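Local coordinates for Ddb_g0293866 (Dictyostelium discoideum, PDB 5LW6), which binds ADP-ribose through this macrodomain, one part of a longer protein that may act as a sensor of DNA damage, at residues A[76-80]-A[241-245]. Sequence-based numbering, arbitrary orientation.
Sequences ISANA and LLETY
The phenol oxygen OH of Tyr-245 meets two groups. Ser-77 OG gives Tyr-245 OH a weak hydrogen bond of 3.2 Å across the helix pair, and the backbone N of Ile-61, in the loop after strand 55-59, supplies its stronger partner. CG of Tyr-245 stands anti to its own carbonyl carbon (chi1 -82°), and this sends the ring across to helix 70-87. There Ser-77 CA lies over one face of the Tyr-245 ring, 4.1 Å from its centroid, in a CH-pi contact offset toward the rim. Ala-80 CB packs 3.7 Å from Tyr-245 CB. Ile-76 CG2 sits 3.8 Å from Leu-242 CA and also touches Tyr-245 CD2, while Ile-76 CD1 reaches Leu-241 CD2 at 4.0 Å. Leu-242 CD1 covers Ala-80 CB at the more open margin. The helix segments run in the same general direction, crossing at 36°, with axes 9.8 Å apart at closest approach. A leucine in place of Tyr-245 would probably leave Ile-61 N without its acceptor and Ser-77 CA without a ring face. In the macrodomain's alpha/beta fold, with its six-stranded mixed sheet, this mainly apolar contact joins two neighbouring helices, and one buried phenol oxygen ties them to the loop after strand 55-59.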
loop_
_atom_site.group_PDB
_atom_site.type_symbol
_atom_site.label_atom_id
_atom_site.label_comp_id
_atom_site.label_asym_id
_atom_site.label_seq_id
_atom_site.Cartn_x
_atom_site.Cartn_y
_atom_site.Cartn_z
ATOM N N ILE A 76 -12.797 -3.449 -5.831
ATOM C CA ILE A 76 -12.549 -2.338 -4.912
ATOM C C ILE A 76 -11.241 -1.633 -5.285
ATOM O O ILE A 76 -11.231 -0.432 -5.419
ATOM C CB ILE A 76 -12.515 -2.819 -3.471
ATOM C CG1 ILE A 76 -13.908 -3.157 -3.007
ATOM C CG2 ILE A 76 -11.906 -1.778 -2.517
ATOM C CD1 ILE A 76 -13.908 -4.051 -1.807
ATOM N N SER A 77 -10.169 -2.393 -5.488
ATOM C CA SER A 77 -8.888 -1.890 -5.839
ATOM C C SER A 77 -9.004 -1.064 -7.134
ATOM O O SER A 77 -8.543 0.082 -7.232
ATOM C CB SER A 77 -7.939 -3.124 -6.147
ATOM O OG SER A 77 -6.696 -2.645 -6.478
ATOM N N ALA A 78 -9.560 -1.678 -8.172
ATOM C CA ALA A 78 -9.613 -1.023 -9.501
ATOM C C ALA A 78 -10.420 0.259 -9.426
ATOM O O ALA A 78 -10.055 1.288 -9.993
ATOM C CB ALA A 78 -10.237 -1.913 -10.560
ATOM N N ASN A 79 -11.566 0.178 -8.752
ATOM C CA ASN A 79 -12.401 1.324 -8.641
ATOM C C ASN A 79 -11.720 2.467 -7.831
ATOM O O ASN A 79 -11.828 3.640 -8.193
ATOM C CB ASN A 79 -13.801 0.936 -8.094
ATOM C CG ASN A 79 -14.754 0.391 -9.215
ATOM O OD1 ASN A 79 -15.735 -0.302 -8.908
ATOM N ND2 ASN A 79 -14.476 0.682 -10.495
ATOM N N ALA A 80 -11.042 2.152 -6.724
ATOM C CA ALA A 80 -10.418 3.133 -5.895
ATOM C C ALA A 80 -9.269 3.802 -6.685
ATOM O O ALA A 80 -9.052 5.017 -6.612
ATOM C CB ALA A 80 -9.878 2.522 -4.617
ATOM N N LEU A 241 -12.018 -2.398 3.438
ATOM C CA LEU A 241 -10.920 -2.495 2.433
ATOM C C LEU A 241 -10.903 -1.219 1.581
ATOM O O LEU A 241 -9.852 -0.663 1.253
ATOM C CB LEU A 241 -11.082 -3.722 1.588
ATOM C CG LEU A 241 -10.002 -3.942 0.535
ATOM C CD1 LEU A 241 -8.675 -4.161 1.210
ATOM C CD2 LEU A 241 -10.407 -5.132 -0.300
ATOM N N LEU A 242 -12.065 -0.728 1.170
ATOM C CA LEU A 242 -12.107 0.526 0.464
ATOM C C LEU A 242 -11.522 1.659 1.250
ATOM O O LEU A 242 -10.780 2.491 0.685
ATOM C CB LEU A 242 -13.543 0.868 -0.004
ATOM C CG LEU A 242 -13.693 2.195 -0.724
ATOM C CD1 LEU A 242 -13.045 2.162 -2.063
ATOM C CD2 LEU A 242 -15.177 2.542 -0.806
ATOM N N GLU A 243 -11.870 1.742 2.532
ATOM C CA GLU A 243 -11.336 2.790 3.369
ATOM C C GLU A 243 -9.804 2.693 3.456
ATOM O O GLU A 243 -9.137 3.708 3.548
ATOM C CB GLU A 243 -11.932 2.682 4.767
ATOM C CG GLU A 243 -11.428 3.693 5.778
ATOM C CD GLU A 243 -11.647 5.173 5.531
ATOM O OE1 GLU A 243 -12.376 5.624 4.607
ATOM O OE2 GLU A 243 -11.077 5.948 6.381
ATOM N N THR A 244 -9.269 1.479 3.460
ATOM C CA THR A 244 -7.801 1.250 3.421
ATOM C C THR A 244 -7.199 1.944 2.182
ATOM O O THR A 244 -6.218 2.666 2.292
ATOM C CB THR A 244 -7.420 -0.210 3.526
ATOM O OG1 THR A 244 -8.141 -0.893 4.580
ATOM C CG2 THR A 244 -5.986 -0.338 3.776
ATOM N N TYR A 245 -7.815 1.760 1.040
ATOM C CA TYR A 245 -7.311 2.414 -0.157
ATOM C C TYR A 245 -7.412 3.925 -0.047
ATOM O O TYR A 245 -6.500 4.665 -0.355
ATOM C CB TYR A 245 -8.025 1.934 -1.432
ATOM C CG TYR A 245 -7.476 0.634 -1.960
ATOM C CD1 TYR A 245 -6.322 0.614 -2.743
ATOM C CD2 TYR A 245 -8.048 -0.562 -1.681
ATOM C CE1 TYR A 245 -5.809 -0.579 -3.210
ATOM C CE2 TYR A 245 -7.537 -1.763 -2.158
ATOM C CZ TYR A 245 -6.391 -1.775 -2.908
ATOM O OH TYR A 245 -5.840 -3.006 -3.374
#